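Local structure of cytochrome c, putative (Shewanella oneidensis, 1SP3) at residues 245-253 with 329-337; 338-346 with 381-392. The protein carries eight c-type hemes, with unusual heme ligation, and probably acts as a respiratory tetrathionate reductase that passes electrons along its heme chain. All blocks are in the same frame, centred on the assembly; numbering follows the deposited sequence.

Contact 1 of 2, residues 245-253 with 329-337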
loop_
_atom_site.group_PDB
_atom_site.type_symbol
_atom_site.label_atom_id
_atom_site.label_comp_id
_atom_site.label_asym_id
_atom_site.label_seq_id
_atom_site.Cartn_x
_atom_site.Cartn_y
_atom_site.Cartn_z
ATOM N N PRO A 245 -5.690 5.277 -14.720
ATOM C CA PRO A 245 -6.591 4.232 -14.188
ATOM C C PRO A 245 -5.926 3.422 -13.090
ATOM O O PRO A 245 -4.742 3.209 -13.228
ATOM C CB PRO A 245 -6.855 3.319 -15.423
ATOM C CG PRO A 245 -6.573 4.214 -16.615
ATOM C CD PRO A 245 -5.410 5.088 -16.167
ATOM N N THR A 246 -6.684 3.005 -12.058
ATOM C CA THR A 246 -6.269 2.027 -11.057
ATOM C C THR A 246 -7.119 0.830 -11.208
ATOM O O THR A 246 -8.313 0.912 -11.668
ATOM C CB THR A 246 -6.683 2.365 -9.601
ATOM O OG1 THR A 246 -7.718 3.374 -9.561
ATOM C CG2 THR A 246 -5.625 2.714 -8.825
ATOM N N LYS A 247 -6.592 -0.268 -10.687
ATOM C CA LYS A 247 -7.353 -1.510 -10.716
ATOM C C LYS A 247 -8.395 -1.482 -9.598
ATOM O O LYS A 247 -8.055 -1.192 -8.455
ATOM C CB LYS A 247 -6.392 -2.645 -10.564
ATOM C CG LYS A 247 -6.979 -4.020 -10.849
ATOM C CD LYS A 247 -5.858 -5.080 -10.806
ATOM C CE LYS A 247 -4.904 -4.884 -11.963
ATOM N NZ LYS A 247 -3.772 -5.895 -11.831
ATOM N N MET A 248 -9.636 -1.750 -9.947
ATOM C CA MET A 248 -10.714 -1.796 -8.990
ATOM C C MET A 248 -11.155 -3.241 -8.697
ATOM O O MET A 248 -11.631 -3.529 -7.593
ATOM C CB MET A 248 -11.906 -0.934 -9.457
ATOM C CG MET A 248 -11.507 0.606 -9.590
ATOM S SD MET A 248 -11.037 1.451 -7.988
ATOM C CE MET A 248 -12.582 1.356 -6.925
ATOM N N GLN A 249 -10.966 -4.147 -9.634
ATOM C CA GLN A 249 -11.334 -5.588 -9.408
ATOM C C GLN A 249 -10.311 -6.478 -10.037
ATOM O O GLN A 249 -9.804 -6.151 -11.076
ATOM C CB GLN A 249 -12.659 -5.953 -10.042
ATOM C CG GLN A 249 -13.749 -4.890 -9.774
ATOM C CD GLN A 249 -15.094 -5.262 -10.328
ATOM O OE1 GLN A 249 -15.861 -4.365 -10.735
ATOM N NE2 GLN A 249 -15.381 -6.572 -10.394
ATOM N N TRP A 250 -10.026 -7.595 -9.376
ATOM C CA TRP A 250 -9.126 -8.643 -9.867
ATOM C C TRP A 250 -9.800 -10.006 -9.524
ATOM O O TRP A 250 -9.734 -10.499 -8.374
ATOM C CB TRP A 250 -7.762 -8.561 -9.171
ATOM C CG TRP A 250 -6.687 -9.409 -9.771
ATOM C CD1 TRP A 250 -6.821 -10.644 -10.440
ATOM C CD2 TRP A 250 -5.273 -9.135 -9.718
ATOM N NE1 TRP A 250 -5.567 -11.105 -10.768
ATOM C CE2 TRP A 250 -4.612 -10.198 -10.346
ATOM C CE3 TRP A 250 -4.512 -8.096 -9.175
ATOM C CZ2 TRP A 250 -3.238 -10.240 -10.482
ATOM C CZ3 TRP A 250 -3.147 -8.119 -9.324
ATOM C CH2 TRP A 250 -2.517 -9.192 -9.957
ATOM N N ASP A 251 -10.367 -10.618 -10.575
ATOM C CA ASP A 251 -10.929 -11.942 -10.538
ATOM C C ASP A 251 -9.922 -12.961 -11.078
ATOM O O ASP A 251 -9.728 -13.110 -12.341
ATOM C CB ASP A 251 -12.195 -11.937 -11.414
ATOM C CG ASP A 251 -12.981 -13.242 -11.324
ATOM O OD1 ASP A 251 -12.481 -14.235 -10.718
ATOM O OD2 ASP A 251 -14.143 -13.313 -11.804
ATOM N N TRP A 252 -9.288 -13.656 -10.148
ATOM C CA TRP A 252 -8.299 -14.711 -10.450
ATOM C C TRP A 252 -8.977 -16.003 -10.993
ATOM O O TRP A 252 -8.340 -16.818 -11.585
ATOM C CB TRP A 252 -7.545 -15.108 -9.179
ATOM C CG TRP A 252 -6.371 -14.247 -8.758
ATOM C CD1 TRP A 252 -6.367 -13.287 -7.776
ATOM C CD2 TRP A 252 -5.030 -14.288 -9.281
ATOM N NE1 TRP A 252 -5.113 -12.741 -7.663
ATOM C CE2 TRP A 252 -4.275 -13.334 -8.578
ATOM C CE3 TRP A 252 -4.381 -15.068 -10.263
ATOM C CZ2 TRP A 252 -2.877 -13.129 -8.813
ATOM C CZ3 TRP A 252 -3.044 -14.817 -10.537
ATOM C CH2 TRP A 252 -2.292 -13.885 -9.792
ATOM N N SER A 253 -10.273 -16.176 -10.777
ATOM C CA SER A 253 -10.956 -17.431 -11.107
ATOM C C SER A 253 -10.955 -17.748 -12.573
ATOM O O SER A 253 -10.901 -18.911 -12.969
ATOM C CB SER A 253 -12.406 -17.438 -10.561
ATOM O OG SER A 253 -13.181 -16.474 -11.267
ATOM N N PHE A 329 -11.626 5.972 1.531
ATOM C CA PHE A 329 -10.918 4.750 1.325
ATOM C C PHE A 329 -10.998 4.304 -0.136
ATOM O O PHE A 329 -12.030 4.480 -0.813
ATOM C CB PHE A 329 -11.561 3.634 2.170
ATOM C CG PHE A 329 -11.285 3.753 3.622
ATOM C CD1 PHE A 329 -12.151 4.498 4.458
ATOM C CD2 PHE A 329 -10.144 3.156 4.167
ATOM C CE1 PHE A 329 -11.923 4.577 5.779
ATOM C CE2 PHE A 329 -9.872 3.269 5.525
ATOM C CZ PHE A 329 -10.781 4.006 6.323
ATOM N N LYS A 330 -9.933 3.680 -0.575
ATOM C CA LYS A 330 -9.979 2.941 -1.798
ATOM C C LYS A 330 -10.277 1.464 -1.490
ATOM O O LYS A 330 -9.716 0.851 -0.520
ATOM C CB LYS A 330 -8.685 3.066 -2.608
ATOM C CG LYS A 330 -8.665 1.980 -3.715
ATOM C CD LYS A 330 -7.553 2.124 -4.683
ATOM C CE LYS A 330 -7.830 1.106 -5.884
ATOM N NZ LYS A 330 -6.615 0.335 -6.158
ATOM N N VAL A 331 -11.199 0.902 -2.263
ATOM C CA VAL A 331 -11.667 -0.453 -1.972
ATOM C C VAL A 331 -11.461 -1.310 -3.224
ATOM O O VAL A 331 -11.915 -0.949 -4.305
ATOM C CB VAL A 331 -13.161 -0.460 -1.620
ATOM C CG1 VAL A 331 -13.697 -1.926 -1.459
ATOM C CG2 VAL A 331 -13.442 0.447 -0.333
ATOM N N HIS A 332 -10.709 -2.365 -3.117
ATOM C CA HIS A 332 -10.437 -3.208 -4.283
ATOM C C HIS A 332 -11.193 -4.562 -4.063
ATOM O O HIS A 332 -11.175 -5.049 -2.934
ATOM C CB HIS A 332 -8.949 -3.445 -4.371
ATOM C CG HIS A 332 -8.563 -4.345 -5.504
ATOM N ND1 HIS A 332 -7.996 -5.581 -5.310
ATOM C CD2 HIS A 332 -8.616 -4.162 -6.850
ATOM C CE1 HIS A 332 -7.695 -6.119 -6.482
ATOM N NE2 HIS A 332 -8.081 -5.285 -7.434
ATOM N N THR A 333 -11.937 -5.076 -5.075
ATOM C CA THR A 333 -12.625 -6.341 -4.905
ATOM C C THR A 333 -12.065 -7.395 -5.841
ATOM O O THR A 333 -11.307 -7.083 -6.723
ATOM C CB THR A 333 -14.118 -6.224 -5.058
ATOM O OG1 THR A 333 -14.413 -5.769 -6.345
ATOM C CG2 THR A 333 -14.705 -5.062 -4.159
ATOM N N GLY A 334 -12.362 -8.640 -5.588
ATOM C CA GLY A 334 -11.771 -9.685 -6.394
ATOM C C GLY A 334 -12.287 -11.011 -5.991
ATOM O O GLY A 334 -13.225 -11.062 -5.173
ATOM N N LYS A 335 -11.749 -12.028 -6.656
ATOM C CA LYS A 335 -11.861 -13.442 -6.259
ATOM C C LYS A 335 -10.511 -14.070 -6.286
ATOM O O LYS A 335 -9.705 -13.819 -7.192
ATOM C CB LYS A 335 -12.716 -14.249 -7.217
ATOM C CG LYS A 335 -14.218 -13.820 -7.265
ATOM C CD LYS A 335 -15.133 -14.981 -7.509
ATOM C CE LYS A 335 -15.637 -14.976 -8.880
ATOM N NZ LYS A 335 -15.994 -16.398 -9.296
ATOM N N GLN A 336 -10.264 -14.931 -5.316
ATOM C CA GLN A 336 -8.945 -15.554 -5.213
ATOM C C GLN A 336 -9.006 -16.930 -4.579
ATOM O O GLN A 336 -10.031 -17.368 -4.044
ATOM C CB GLN A 336 -8.012 -14.612 -4.464
ATOM C CG GLN A 336 -8.219 -14.627 -2.946
ATOM C CD GLN A 336 -7.465 -13.449 -2.302
ATOM O OE1 GLN A 336 -7.832 -12.256 -2.437
ATOM N NE2 GLN A 336 -6.450 -13.781 -1.601
ATOM N N ILE A 337 -7.899 -17.623 -4.646
ATOM C CA ILE A 337 -7.889 -19.055 -4.415
ATOM C C ILE A 337 -7.880 -19.431 -2.936
ATOM O O ILE A 337 -7.186 -18.841 -2.129
ATOM C CB ILE A 337 -6.662 -19.682 -5.153
ATOM C CG1 ILE A 337 -6.691 -21.246 -5.049
ATOM C CG2 ILE A 337 -5.305 -19.076 -4.643
ATOM C CD1 ILE A 337 -5.576 -21.993 -5.897
HETATM O O HOH W 1 -14.274 -1.901 -6.433
#
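Lys330 NZ is gripped by two backbone carbonyls: Lys247 O, 3.1 Å from NZ and met in the carbonyl plane, and Lys153 O, whose residue itself binds a heme. The ammonium is reached by a chain extended as far as CE, which passes Met248 SD on its way. From here strands 246-251 and 329-337 run side by side in parallel. Met248 O takes Thr333 N at 3.0 Å, Trp250 N gives to Thr333 O, Trp250 O takes Lys335 N, and Trp252 N closes the ladder on Lys335 O. Trp250 O lies 3.0 Å from Gly334 CA, an approach that a residue without CB permits. The imidazole of His332, with CG anti to its own N (chi1 178°), turns back over the partner strand, bringing CE1 to 3.6 Å from Trp250 CB; ND1 bonds to Asn62 OD1. On the other face, the aliphatic part of Lys335 lies alongside Asp251, with CB 3.5 Å from Asp251 OD1. Asp251 OD1 accepts Ser253 N, an Asx turn that ends the segment. Trp250 NE1, bonded to Lys275 O, sits over the centre of the Trp252 ring. Strand 276-281 flanks 246-251 on its far edge, where Met248 and Gln249 form a classic bulge opposite Val279; strand 387-397 borders 329-337, and its Trp396, a heme-binding residue, touches His332.

Contact 2 of 2, residues 338-346 with 381-392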
loop_
_atom_site.group_PDB
_atom_site.type_symbol
_atom_site.label_atom_id
_atom_site.label_comp_id
_atom_site.label_asym_id
_atom_site.label_seq_id
_atom_site.Cartn_x
_atom_site.Cartn_y
_atom_site.Cartn_z
ATOM N N TYR A 338 -8.724 -20.414 -2.595
ATOM C CA TYR A 338 -8.866 -20.901 -1.262
ATOM C C TYR A 338 -8.900 -22.458 -1.229
ATOM O O TYR A 338 -9.267 -23.117 -2.180
ATOM C CB TYR A 338 -10.083 -20.240 -0.518
ATOM C CG TYR A 338 -11.430 -20.889 -0.737
ATOM C CD1 TYR A 338 -11.934 -21.858 0.145
ATOM C CD2 TYR A 338 -12.212 -20.516 -1.829
ATOM C CE1 TYR A 338 -13.231 -22.468 -0.087
ATOM C CE2 TYR A 338 -13.465 -21.094 -2.062
ATOM C CZ TYR A 338 -13.959 -22.062 -1.211
ATOM O OH TYR A 338 -15.221 -22.579 -1.507
ATOM N N ASP A 339 -8.468 -23.007 -0.122
ATOM C CA ASP A 339 -8.501 -24.462 0.111
ATOM C C ASP A 339 -9.935 -24.913 0.419
ATOM O O ASP A 339 -10.502 -24.555 1.457
ATOM C CB ASP A 339 -7.616 -24.758 1.299
ATOM C CG ASP A 339 -7.379 -26.237 1.486
ATOM O OD1 ASP A 339 -8.381 -26.996 1.754
ATOM O OD2 ASP A 339 -6.214 -26.679 1.426
ATOM N N LYS A 340 -10.498 -25.716 -0.472
ATOM C CA LYS A 340 -11.941 -26.044 -0.446
ATOM C C LYS A 340 -12.280 -26.909 0.748
ATOM O O LYS A 340 -13.428 -26.931 1.183
ATOM C CB LYS A 340 -12.360 -26.787 -1.733
ATOM C CG LYS A 340 -13.807 -27.165 -1.737
ATOM C CD LYS A 340 -14.555 -26.473 -2.860
ATOM C CE LYS A 340 -15.771 -27.278 -3.430
ATOM N NZ LYS A 340 -15.669 -28.795 -3.416
ATOM N N LYS A 341 -11.272 -27.604 1.273
ATOM C CA LYS A 341 -11.464 -28.402 2.474
ATOM C C LYS A 341 -11.168 -27.711 3.797
ATOM O O LYS A 341 -11.909 -27.879 4.754
ATOM C CB LYS A 341 -10.689 -29.724 2.395
ATOM C CG LYS A 341 -11.406 -30.786 1.486
ATOM C CD LYS A 341 -12.784 -31.235 2.034
ATOM C CE LYS A 341 -12.926 -32.802 2.084
ATOM N NZ LYS A 341 -12.037 -33.567 1.101
ATOM N N LEU A 342 -10.073 -26.971 3.881
ATOM C CA LEU A 342 -9.852 -26.248 5.110
ATOM C C LEU A 342 -10.656 -24.989 4.823
ATOM O O LEU A 342 -10.946 -24.632 3.656
ATOM C CB LEU A 342 -8.333 -25.989 5.307
ATOM C CG LEU A 342 -7.441 -27.230 5.107
ATOM C CD1 LEU A 342 -6.069 -26.782 4.566
ATOM C CD2 LEU A 342 -7.310 -28.023 6.465
ATOM N N ASN A 343 -11.145 -24.234 5.725
ATOM C CA ASN A 343 -11.807 -23.153 4.835
ATOM C C ASN A 343 -10.947 -21.877 4.858
ATOM O O ASN A 343 -11.302 -20.977 5.530
ATOM C CB ASN A 343 -13.317 -22.937 5.152
ATOM C CG ASN A 343 -14.248 -23.837 4.307
ATOM O OD1 ASN A 343 -14.396 -23.679 3.095
ATOM N ND2 ASN A 343 -14.886 -24.778 4.960
ATOM N N ILE A 344 -9.764 -21.899 4.234
ATOM C CA ILE A 344 -8.767 -20.817 4.318
ATOM C C ILE A 344 -8.238 -20.366 2.979
ATOM O O ILE A 344 -8.108 -21.183 2.026
ATOM C CB ILE A 344 -7.510 -21.206 5.168
ATOM C CG1 ILE A 344 -6.637 -22.238 4.416
ATOM C CG2 ILE A 344 -7.924 -21.728 6.521
ATOM C CD1 ILE A 344 -5.385 -22.602 5.167
ATOM N N PHE A 345 -7.853 -19.076 2.905
ATOM C CA PHE A 345 -7.194 -18.615 1.669
ATOM C C PHE A 345 -5.800 -19.185 1.547
ATOM O O PHE A 345 -5.079 -19.311 2.567
ATOM C CB PHE A 345 -7.172 -17.057 1.634
ATOM C CG PHE A 345 -8.513 -16.473 1.261
ATOM C CD1 PHE A 345 -9.203 -15.645 2.156
ATOM C CD2 PHE A 345 -9.073 -16.741 0.017
ATOM C CE1 PHE A 345 -10.415 -15.126 1.820
ATOM C CE2 PHE A 345 -10.311 -16.183 -0.352
ATOM C CZ PHE A 345 -10.969 -15.396 0.573
ATOM N N ILE A 346 -5.427 -19.515 0.330
ATOM C CA ILE A 346 -4.153 -20.087 -0.006
ATOM C C ILE A 346 -3.219 -19.032 -0.494
ATOM O O ILE A 346 -3.687 -18.112 -1.133
ATOM C CB ILE A 346 -4.354 -21.053 -1.145
ATOM C CG1 ILE A 346 -5.166 -22.244 -0.613
ATOM C CG2 ILE A 346 -2.977 -21.392 -1.872
ATOM C CD1 ILE A 346 -5.578 -23.241 -1.754
ATOM N N ILE A 381 -0.326 -26.558 8.803
ATOM C CA ILE A 381 -1.315 -26.527 7.722
ATOM C C ILE A 381 -0.734 -27.150 6.430
ATOM O O ILE A 381 0.342 -26.794 5.968
ATOM C CB ILE A 381 -1.867 -25.082 7.495
ATOM C CG1 ILE A 381 -2.778 -24.664 8.664
ATOM C CG2 ILE A 381 -2.632 -25.004 6.158
ATOM C CD1 ILE A 381 -2.847 -23.184 8.887
ATOM N N LYS A 382 -1.466 -28.113 5.879
ATOM C CA LYS A 382 -1.115 -28.699 4.602
ATOM C C LYS A 382 -2.207 -28.386 3.603
ATOM O O LYS A 382 -3.407 -28.495 3.910
ATOM C CB LYS A 382 -0.985 -30.237 4.730
ATOM C CG LYS A 382 0.425 -30.684 5.201
ATOM C CD LYS A 382 0.378 -31.622 6.394
ATOM C CE LYS A 382 1.804 -31.932 6.862
ATOM N NZ LYS A 382 2.480 -32.759 5.799
ATOM N N TYR A 383 -1.775 -28.056 2.394
ATOM C CA TYR A 383 -2.700 -27.953 1.286
ATOM C C TYR A 383 -3.492 -29.257 1.237
ATOM O O TYR A 383 -2.865 -30.350 1.301
ATOM C CB TYR A 383 -1.945 -27.746 -0.007
ATOM C CG TYR A 383 -2.847 -27.748 -1.198
ATOM C CD1 TYR A 383 -4.046 -27.077 -1.161
ATOM C CD2 TYR A 383 -2.494 -28.419 -2.372
ATOM C CE1 TYR A 383 -4.869 -27.067 -2.224
ATOM C CE2 TYR A 383 -3.329 -28.403 -3.469
ATOM C CZ TYR A 383 -4.510 -27.714 -3.395
ATOM O OH TYR A 383 -5.403 -27.653 -4.463
ATOM N N SER A 384 -4.835 -29.157 1.131
ATOM C CA SER A 384 -5.635 -30.381 1.142
ATOM C C SER A 384 -5.661 -31.100 -0.203
ATOM O O SER A 384 -6.011 -32.256 -0.263
ATOM C CB SER A 384 -7.055 -30.157 1.682
ATOM O OG SER A 384 -7.811 -29.478 0.719
ATOM N N GLY A 385 -5.292 -30.403 -1.283
ATOM C CA GLY A 385 -5.412 -30.981 -2.592
ATOM C C GLY A 385 -6.643 -30.538 -3.349
ATOM O O GLY A 385 -6.754 -30.856 -4.473
ATOM N N GLU A 386 -7.538 -29.791 -2.722
ATOM C CA GLU A 386 -8.750 -29.289 -3.350
ATOM C C GLU A 386 -8.821 -27.732 -3.213
ATOM O O GLU A 386 -8.685 -27.173 -2.113
ATOM C CB GLU A 386 -9.969 -29.879 -2.634
ATOM C CG GLU A 386 -10.442 -31.262 -3.072
ATOM C CD GLU A 386 -11.905 -31.474 -2.665
ATOM O OE1 GLU A 386 -12.817 -31.127 -3.483
ATOM O OE2 GLU A 386 -12.158 -31.940 -1.516
ATOM N N TYR A 387 -9.058 -27.051 -4.312
ATOM C CA TYR A 387 -9.145 -25.619 -4.228
ATOM C C TYR A 387 -10.416 -25.165 -4.868
ATOM O O TYR A 387 -11.042 -25.917 -5.652
ATOM C CB TYR A 387 -7.956 -24.955 -4.874
ATOM C CG TYR A 387 -7.921 -25.040 -6.397
ATOM C CD1 TYR A 387 -8.404 -23.977 -7.184
ATOM C CD2 TYR A 387 -7.368 -26.160 -7.051
ATOM C CE1 TYR A 387 -8.331 -24.016 -8.556
ATOM C CE2 TYR A 387 -7.278 -26.228 -8.477
ATOM C CZ TYR A 387 -7.795 -25.184 -9.207
ATOM O OH TYR A 387 -7.746 -25.184 -10.579
ATOM N N ASP A 388 -10.773 -23.915 -4.540
ATOM C CA ASP A 388 -11.821 -23.154 -5.240
ATOM C C ASP A 388 -11.467 -21.612 -5.249
ATOM O O ASP A 388 -10.323 -21.212 -4.844
ATOM C CB ASP A 388 -13.181 -23.530 -4.647
ATOM C CG ASP A 388 -14.291 -23.265 -5.594
ATOM O OD1 ASP A 388 -14.104 -22.545 -6.633
ATOM O OD2 ASP A 388 -15.392 -23.751 -5.394
ATOM N N PHE A 389 -12.392 -20.774 -5.715
ATOM C CA PHE A 389 -12.199 -19.316 -5.680
ATOM C C PHE A 389 -13.295 -18.617 -4.833
ATOM O O PHE A 389 -14.462 -18.966 -4.939
ATOM C CB PHE A 389 -12.140 -18.750 -7.081
ATOM C CG PHE A 389 -10.943 -19.204 -7.872
ATOM C CD1 PHE A 389 -10.999 -20.379 -8.684
ATOM C CD2 PHE A 389 -9.707 -18.501 -7.762
ATOM C CE1 PHE A 389 -9.868 -20.789 -9.431
ATOM C CE2 PHE A 389 -8.614 -18.884 -8.508
ATOM C CZ PHE A 389 -8.682 -20.080 -9.324
ATOM N N ALA A 390 -12.911 -17.687 -3.974
ATOM C CA ALA A 390 -13.893 -16.920 -3.188
ATOM C C ALA A 390 -13.740 -15.412 -3.265
ATOM O O ALA A 390 -12.619 -14.916 -3.427
ATOM C CB ALA A 390 -13.859 -17.356 -1.719
ATOM N N ALA A 391 -14.839 -14.683 -3.038
ATOM C CA ALA A 391 -14.880 -13.218 -3.198
ATOM C C ALA A 391 -14.307 -12.497 -2.030
ATOM O O ALA A 391 -14.428 -12.990 -0.906
ATOM C CB ALA A 391 -16.293 -12.686 -3.564
ATOM N N THR A 392 -13.618 -11.363 -2.300
ATOM C CA THR A 392 -12.980 -10.570 -1.250
ATOM C C THR A 392 -13.134 -9.117 -1.519
ATOM O O THR A 392 -13.496 -8.731 -2.611
ATOM C CB THR A 392 -11.451 -10.781 -1.196
ATOM O OG1 THR A 392 -10.891 -10.258 -2.404
ATOM C CG2 THR A 392 -11.061 -12.330 -1.172
HETATM O O HOH W 2 -17.056 -21.787 -3.397
#
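Tyr338 and Asp388 form an antiparallel hydrogen-bonded pair, Tyr338 N to Asp388 O and Asp388 N to Tyr338 O, both 2.9 Å. Asp339 and Tyr387 follow as a non-hydrogen-bonded pair. Lys340 N then gives to Glu386 O at 2.8 Å, from above the carbonyl plane, and the strand pairing gives way to loops. There Asp339 takes over. Its CB bond leads away from 381-392, but a trans chi1 (-170°) brings the carboxylate back to it. OD2 receives Ser384 N at 2.9 Å on its syn lone pair, while OD1 is met from opposite faces by Ser384 OG, 2.7 Å away, and by Leu342 N, the latter making an Asx motif in the turn. With an alanine here, the loop at Ser384 and the turn at Leu342 would probably lose their common acceptor, leaving Ser384 N, Ser384 OG and Leu342 N without this mate. Further out, Lys341 NZ makes a salt bridge to Glu386 OE2 at 3.1 Å and Lys340 NZ a long one to OE1. The Tyr338 ring lies beside Asp388, nearly parallel to its carboxylate (12°), with CE2 against Asp388 CB; a water links Tyr338 OH to Asp388 OD2, and OH also bonds to Ser306. Away from these polar groups, Phe345 points CZ at Thr392 CG2, 3.5 Å off, and Ile344 CD1 meets Ile381 CG2. Helix 362-372 backs this layer, Met370 touching both isoleucines and Asn363 bonding to Tyr383 OH. The short, weakly bonded stretch about 344-345 folds back antiparallel on 325-339, and strand 310-315 runs parallel to 387-397, with Leu312 against Phe345 and Thr392.

Overall arrangement
Along the chain the two contacts come in series. Contact 1 closes first, joining 245-253 to 329-337 across 75 intervening residues that contain strands but no helix. Contact 2 opens immediately afterwards, and its shorter, largely helical loop, including helix 362-372, returns at 381-392. Long strand 325-339 serves both, with strand 246-251 along one edge and strand 387-397 along the other, so all belong to one mixed sheet. The contacts meet directly, about 19 Å apart between centres: Gln336 O and Gly334 O probably accept Ala390 N and Thr392 N, and Ser253 packs on Phe389. Contact 1 lies nearer the hemes, contact 2 farther out.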